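Local coordinates for protein endoglucanase (Mytilus edulis, PDB 1WC2) that hydrolyses internal beta-1,4-glucosidic linkages in cellulose and related beta-glucans, is active on soluble carboxymethylcellulose, and also has expansin activity, at residues A[52-60]-A[112-120]. Sequence-based numbering, arbitrary orientation.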
ATOM      1  N   ALA A  52      -0.141  -3.969   2.809  1.00  5.60           N
ATOM      2  CA  ALA A  52      -0.409  -3.057   3.927  1.00  5.63           C
ATOM      3  C   ALA A  52       0.261  -3.519   5.219  1.00  4.84           C
ATOM      4  O   ALA A  52       0.262  -4.709   5.543  1.00  5.40           O
ATOM      5  CB  ALA A  52      -1.915  -2.932   4.162  1.00  6.28           C
ATOM      6  N   SER A  53       0.791  -2.563   5.972  1.00  5.05           N
ATOM      7  CA  SER A  53       1.348  -2.824   7.284  1.00  4.97           C
ATOM      8  C   SER A  53       0.337  -3.618   8.137  1.00  5.05           C
ATOM      9  O   SER A  53      -0.888  -3.419   8.041  1.00  5.12           O
ATOM     10  CB  SER A  53       1.777  -1.501   7.942  1.00  4.96           C
ATOM     11  OG  SER A  53       0.753  -0.511   7.909  1.00  5.27           O
ATOM     12  N   GLN A  54       0.864  -4.522   8.974  1.00  5.02           N
ATOM     13  CA  GLN A  54       0.062  -5.557   9.639  1.00  5.08           C
ATOM     14  C   GLN A  54      -1.223  -5.064  10.293  1.00  5.19           C
ATOM     15  O   GLN A  54      -2.290  -5.629  10.045  1.00  5.67           O
ATOM     16  CB  GLN A  54       0.915  -6.295  10.687  1.00  5.50           C
ATOM     17  CG  GLN A  54       0.107  -7.278  11.583  1.00  6.40           C
ATOM     18  CD  GLN A  54      -0.405  -8.520  10.839  1.00  6.46           C
ATOM     19  OE1 GLN A  54       0.378  -9.436  10.553  1.00  6.89           O
ATOM     20  NE2 GLN A  54      -1.707  -8.564  10.538  1.00  7.29           N
ATOM     21  N   MET A  55      -1.145  -4.075  11.169  1.00  5.32           N
ATOM     22  CA  MET A  55      -2.353  -3.717  11.920  1.00  6.04           C
ATOM     23  C   MET A  55      -3.440  -3.091  11.037  1.00  5.53           C
ATOM     24  O   MET A  55      -4.631  -3.208  11.348  1.00  6.66           O
ATOM     25  CB  MET A  55      -2.013  -2.782  13.081  0.50  6.17           C
ATOM     26  CG  MET A  55      -1.501  -3.495  14.307  0.50  7.19           C
ATOM     27  SD  MET A  55      -2.804  -4.485  15.069  0.50  9.60           S
ATOM     28  CE  MET A  55      -3.897  -3.484  15.478  0.50  4.21           C
ATOM     29  N   TYR A  56      -3.052  -2.464   9.923  1.00  5.58           N
ATOM     30  CA  TYR A  56      -4.036  -2.028   8.930  1.00  5.62           C
ATOM     31  C   TYR A  56      -4.577  -3.184   8.081  1.00  5.77           C
ATOM     32  O   TYR A  56      -5.785  -3.265   7.807  1.00  6.47           O
ATOM     33  CB  TYR A  56      -3.498  -0.899   8.019  1.00  5.63           C
ATOM     34  CG  TYR A  56      -4.659  -0.234   7.288  1.00  5.68           C
ATOM     35  CD1 TYR A  56      -5.452   0.715   7.936  1.00  6.45           C
ATOM     36  CD2 TYR A  56      -5.037  -0.615   5.997  1.00  5.99           C
ATOM     37  CE1 TYR A  56      -6.565   1.275   7.329  1.00  7.42           C
ATOM     38  CE2 TYR A  56      -6.159  -0.047   5.372  1.00  6.86           C
ATOM     39  CZ  TYR A  56      -6.913   0.900   6.053  1.00  6.89           C
ATOM     40  OH  TYR A  56      -8.042   1.467   5.481  1.00  7.97           O
ATOM     41  N   PHE A  57      -3.706  -4.096   7.676  1.00  5.29           N
ATOM     42  CA  PHE A  57      -4.142  -5.302   6.973  1.00  5.40           C
ATOM     43  C   PHE A  57      -5.258  -6.016   7.754  1.00  5.48           C
ATOM     44  O   PHE A  57      -6.302  -6.401   7.198  1.00  5.81           O
ATOM     45  CB  PHE A  57      -2.926  -6.222   6.755  1.00  5.53           C
ATOM     46  CG  PHE A  57      -3.246  -7.521   6.044  1.00  5.41           C
ATOM     47  CD1 PHE A  57      -3.327  -7.573   4.662  1.00  6.25           C
ATOM     48  CD2 PHE A  57      -3.481  -8.679   6.767  1.00  5.94           C
ATOM     49  CE1 PHE A  57      -3.629  -8.780   4.020  1.00  7.01           C
ATOM     50  CE2 PHE A  57      -3.779  -9.878   6.127  1.00  6.37           C
ATOM     51  CZ  PHE A  57      -3.860  -9.931   4.765  1.00  6.97           C
ATOM     52  N   ASP A  58      -5.017  -6.187   9.048  1.00  5.52           N
ATOM     53  CA  ASP A  58      -5.967  -6.823   9.954  1.00  6.58           C
ATOM     54  C   ASP A  58      -5.605  -6.502  11.406  1.00  6.94           C
ATOM     55  O   ASP A  58      -4.531  -6.884  11.885  1.00  7.55           O
ATOM     56  CB  ASP A  58      -5.977  -8.344   9.788  1.00  6.45           C
ATOM     57  CG  ASP A  58      -7.179  -8.952  10.448  1.00  6.71           C
ATOM     58  OD1 ASP A  58      -7.048  -9.405  11.618  1.00  7.46           O
ATOM     59  OD2 ASP A  58      -8.283  -8.948   9.856  1.00  8.23           O
ATOM     60  N   SER A  59      -6.509  -5.831  12.115  1.00  7.89           N
ATOM     61  CA  SER A  59      -6.242  -5.396  13.488  1.00  8.76           C
ATOM     62  C   SER A  59      -6.178  -6.567  14.471  1.00  8.34           C
ATOM     63  O   SER A  59      -5.600  -6.427  15.554  1.00  8.83           O
ATOM     64  CB  SER A  59      -7.299  -4.390  13.947  1.00  9.50           C
ATOM     65  OG  SER A  59      -8.537  -5.029  14.097  1.00 11.35           O
ATOM     66  N   GLY A  60      -6.782  -7.695  14.102  1.00  8.30           N
ATOM     67  CA  GLY A  60      -6.692  -8.919  14.867  1.00  8.71           C
ATOM     68  C   GLY A  60      -5.449  -9.751  14.563  1.00  8.92           C
ATOM     69  O   GLY A  60      -5.363 -10.902  14.998  1.00  9.67           O
ATOM     70  N   TRP A 112       9.167  -0.044   9.388  1.00  6.45           N
ATOM     71  CA  TRP A 112       8.105   0.514   8.550  1.00  6.29           C
ATOM     72  C   TRP A 112       6.686   0.007   8.853  1.00  5.73           C
ATOM     73  O   TRP A 112       5.716   0.748   8.670  1.00  5.72           O
ATOM     74  CB  TRP A 112       8.394   0.235   7.069  1.00  7.00           C
ATOM     75  CG  TRP A 112       9.681   0.834   6.570  1.00  7.44           C
ATOM     76  CD1 TRP A 112      10.857   0.175   6.376  1.00  9.36           C
ATOM     77  CD2 TRP A 112       9.923   2.201   6.185  1.00  6.60           C
ATOM     78  NE1 TRP A 112      11.814   1.043   5.902  1.00 10.02           N
ATOM     79  CE2 TRP A 112      11.266   2.290   5.760  1.00  8.43           C
ATOM     80  CE3 TRP A 112       9.133   3.358   6.141  1.00  6.83           C
ATOM     81  CZ2 TRP A 112      11.843   3.496   5.318  1.00  9.02           C
ATOM     82  CZ3 TRP A 112       9.700   4.543   5.694  1.00  8.10           C
ATOM     83  CH2 TRP A 112      11.049   4.605   5.293  1.00  8.78           C
ATOM     84  N   CYS A 113       6.547  -1.253   9.269  1.00  5.97           N
ATOM     85  CA  CYS A 113       5.238  -1.921   9.375  1.00  6.02           C
ATOM     86  C   CYS A 113       4.904  -2.317  10.808  1.00  6.14           C
ATOM     87  O   CYS A 113       4.039  -3.169  11.052  1.00  7.05           O
ATOM     88  CB  CYS A 113       5.194  -3.123   8.431  1.00  6.60           C
ATOM     89  SG  CYS A 113       5.269  -2.543   6.713  1.00  7.70           S
ATOM     90  N   ASN A 114       5.544  -1.626  11.746  1.00  6.05           N
ATOM     91  CA  ASN A 114       5.501  -1.938  13.177  1.00  6.75           C
ATOM     92  C   ASN A 114       4.512  -1.093  13.998  1.00  6.07           C
ATOM     93  O   ASN A 114       4.630  -1.027  15.220  1.00  6.97           O
ATOM     94  CB  ASN A 114       6.923  -1.819  13.773  1.00  7.08           C
ATOM     95  CG  ASN A 114       7.460  -0.394  13.733  1.00  7.45           C
ATOM     96  OD1 ASN A 114       7.430   0.275  12.679  1.00  7.84           O
ATOM     97  ND2 ASN A 114       7.968   0.080  14.871  1.00  9.04           N
ATOM     98  N   GLN A 115       3.521  -0.474  13.361  1.00  5.50           N
ATOM     99  CA  GLN A 115       2.478   0.240  14.107  1.00  5.52           C
ATOM    100  C   GLN A 115       1.805  -0.725  15.080  1.00  5.84           C
ATOM    101  O   GLN A 115       1.486  -1.843  14.721  1.00  6.77           O
ATOM    102  CB  GLN A 115       1.416   0.800  13.162  1.00  5.55           C
ATOM    103  CG  GLN A 115       1.892   1.847  12.146  1.00  5.69           C
ATOM    104  CD  GLN A 115       2.552   1.288  10.878  1.00  4.83           C
ATOM    105  OE1 GLN A 115       2.714   0.063  10.719  1.00  5.76           O
ATOM    106  NE2 GLN A 115       2.926   2.194   9.967  1.00  5.70           N
ATOM    107  N   GLY A 116       1.527  -0.262  16.294  1.00  6.20           N
ATOM    108  CA  GLY A 116       0.920  -1.093  17.322  1.00  6.52           C
ATOM    109  C   GLY A 116      -0.591  -1.231  17.271  1.00  6.47           C
ATOM    110  O   GLY A 116      -1.160  -2.107  17.934  1.00  7.53           O
ATOM    111  N   SER A 117      -1.246  -0.380  16.490  1.00  6.26           N
ATOM    112  CA  SER A 117      -2.706  -0.343  16.383  1.00  6.25           C
ATOM    113  C   SER A 117      -3.089   0.009  14.947  1.00  6.05           C
ATOM    114  O   SER A 117      -2.256   0.497  14.173  1.00  6.05           O
ATOM    115  CB  SER A 117      -3.272   0.673  17.381  1.00  6.98           C
ATOM    116  OG  SER A 117      -2.675   1.944  17.186  1.00  8.39           O
ATOM    117  N   GLN A 118      -4.346  -0.240  14.589  1.00  6.30           N
ATOM    118  CA  GLN A 118      -4.809  -0.006  13.216  1.00  6.61           C
ATOM    119  C   GLN A 118      -4.780   1.466  12.845  1.00  6.44           C
ATOM    120  O   GLN A 118      -4.402   1.816  11.718  1.00  7.10           O
ATOM    121  CB  GLN A 118      -6.209  -0.582  12.989  1.00  7.19           C
ATOM    122  CG  GLN A 118      -6.687  -0.417  11.534  1.00  8.03           C
ATOM    123  CD  GLN A 118      -7.798  -1.369  11.132  1.00  8.55           C
ATOM    124  OE1 GLN A 118      -8.982  -1.008  11.168  1.00  9.57           O
ATOM    125  NE2 GLN A 118      -7.433  -2.583  10.750  1.00  9.63           N
ATOM    126  N   TYR A 119      -5.178   2.314  13.795  1.00  6.29           N
ATOM    127  CA  TYR A 119      -5.088   3.771  13.672  1.00  6.93           C
ATOM    128  C   TYR A 119      -4.346   4.311  14.899  1.00  7.01           C
ATOM    129  O   TYR A 119      -4.320   3.690  15.945  1.00  7.58           O
ATOM    130  CB  TYR A 119      -6.489   4.430  13.564  1.00  7.13           C
ATOM    131  CG  TYR A 119      -7.348   3.868  12.452  1.00  7.26           C
ATOM    132  CD1 TYR A 119      -8.247   2.846  12.695  1.00  7.03           C
ATOM    133  CD2 TYR A 119      -7.239   4.336  11.148  1.00  8.59           C
ATOM    134  CE1 TYR A 119      -9.020   2.295  11.680  1.00  7.51           C
ATOM    135  CE2 TYR A 119      -8.008   3.794  10.123  1.00  8.43           C
ATOM    136  CZ  TYR A 119      -8.894   2.772  10.400  1.00  8.16           C
ATOM    137  OH  TYR A 119      -9.657   2.226   9.386  1.00  9.57           O
ATOM    138  N   GLY A 120      -3.761   5.498  14.768  1.00  7.60           N
ATOM    139  CA  GLY A 120      -3.194   6.221  15.892  1.00  8.11           C
ATOM    140  C   GLY A 120      -1.805   5.788  16.325  1.00  8.41           C
ATOM    141  O   GLY A 120      -1.232   6.412  17.213  1.00  9.66           O
TER
HETATM  142  O   HOH W   1      -0.361  -1.092  10.311  1.00  6.29           O
HETATM  143  O   HOH W   2       1.331  -2.762  12.060  1.00  8.94           O
HETATM  144  O   HOH W   3      -9.726   3.101   6.853  1.00  9.34           O
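The rings of Tyr56 and Tyr119 meet obliquely, Tyr56 CE1 standing 4.0 Å from Tyr119 CE2, and one water lies in plane at the edge of both, joining their hydroxyls; Tyr56 OH also bonds Gln71. The amide of Gln118 is turned 51° from the Tyr56 ring, with Gln118 CG 4.0 Å from Tyr56 CD1. Gln118 reaches the helix 54-57 because its CG points away from the backbone N (chi1 -177°) and the chain runs on extended, giving a 2.9 Å bond from Gln118 NE2 to Met55 O. The N-H...O angle is 161°; Met55 O lies close to the amide plane of Gln118, and NE2 lies in the carbonyl plane of Met55; NE2 also bonds Gln67. A leucine here would probably leave Met55 O without this donor and cost Gln67 OE1 one of its two N-H partners, the other being Ser59 N. In this double-psi beta-barrel of family GH45, the loop 112-120 packs on the short helix that follows strand 49-53. Met55 CB lies 3.5 Å from Ser117 O. A water accepts from Met55 N and lies within bonding distance of Cys113 O and Gln115 O. Ser53 CB rests 3.8 Å from Cys113 SG; Cys113, disulfide-bonded to Cys103, has its side chain about 5 Å from that of Asp132, the probable proton donor.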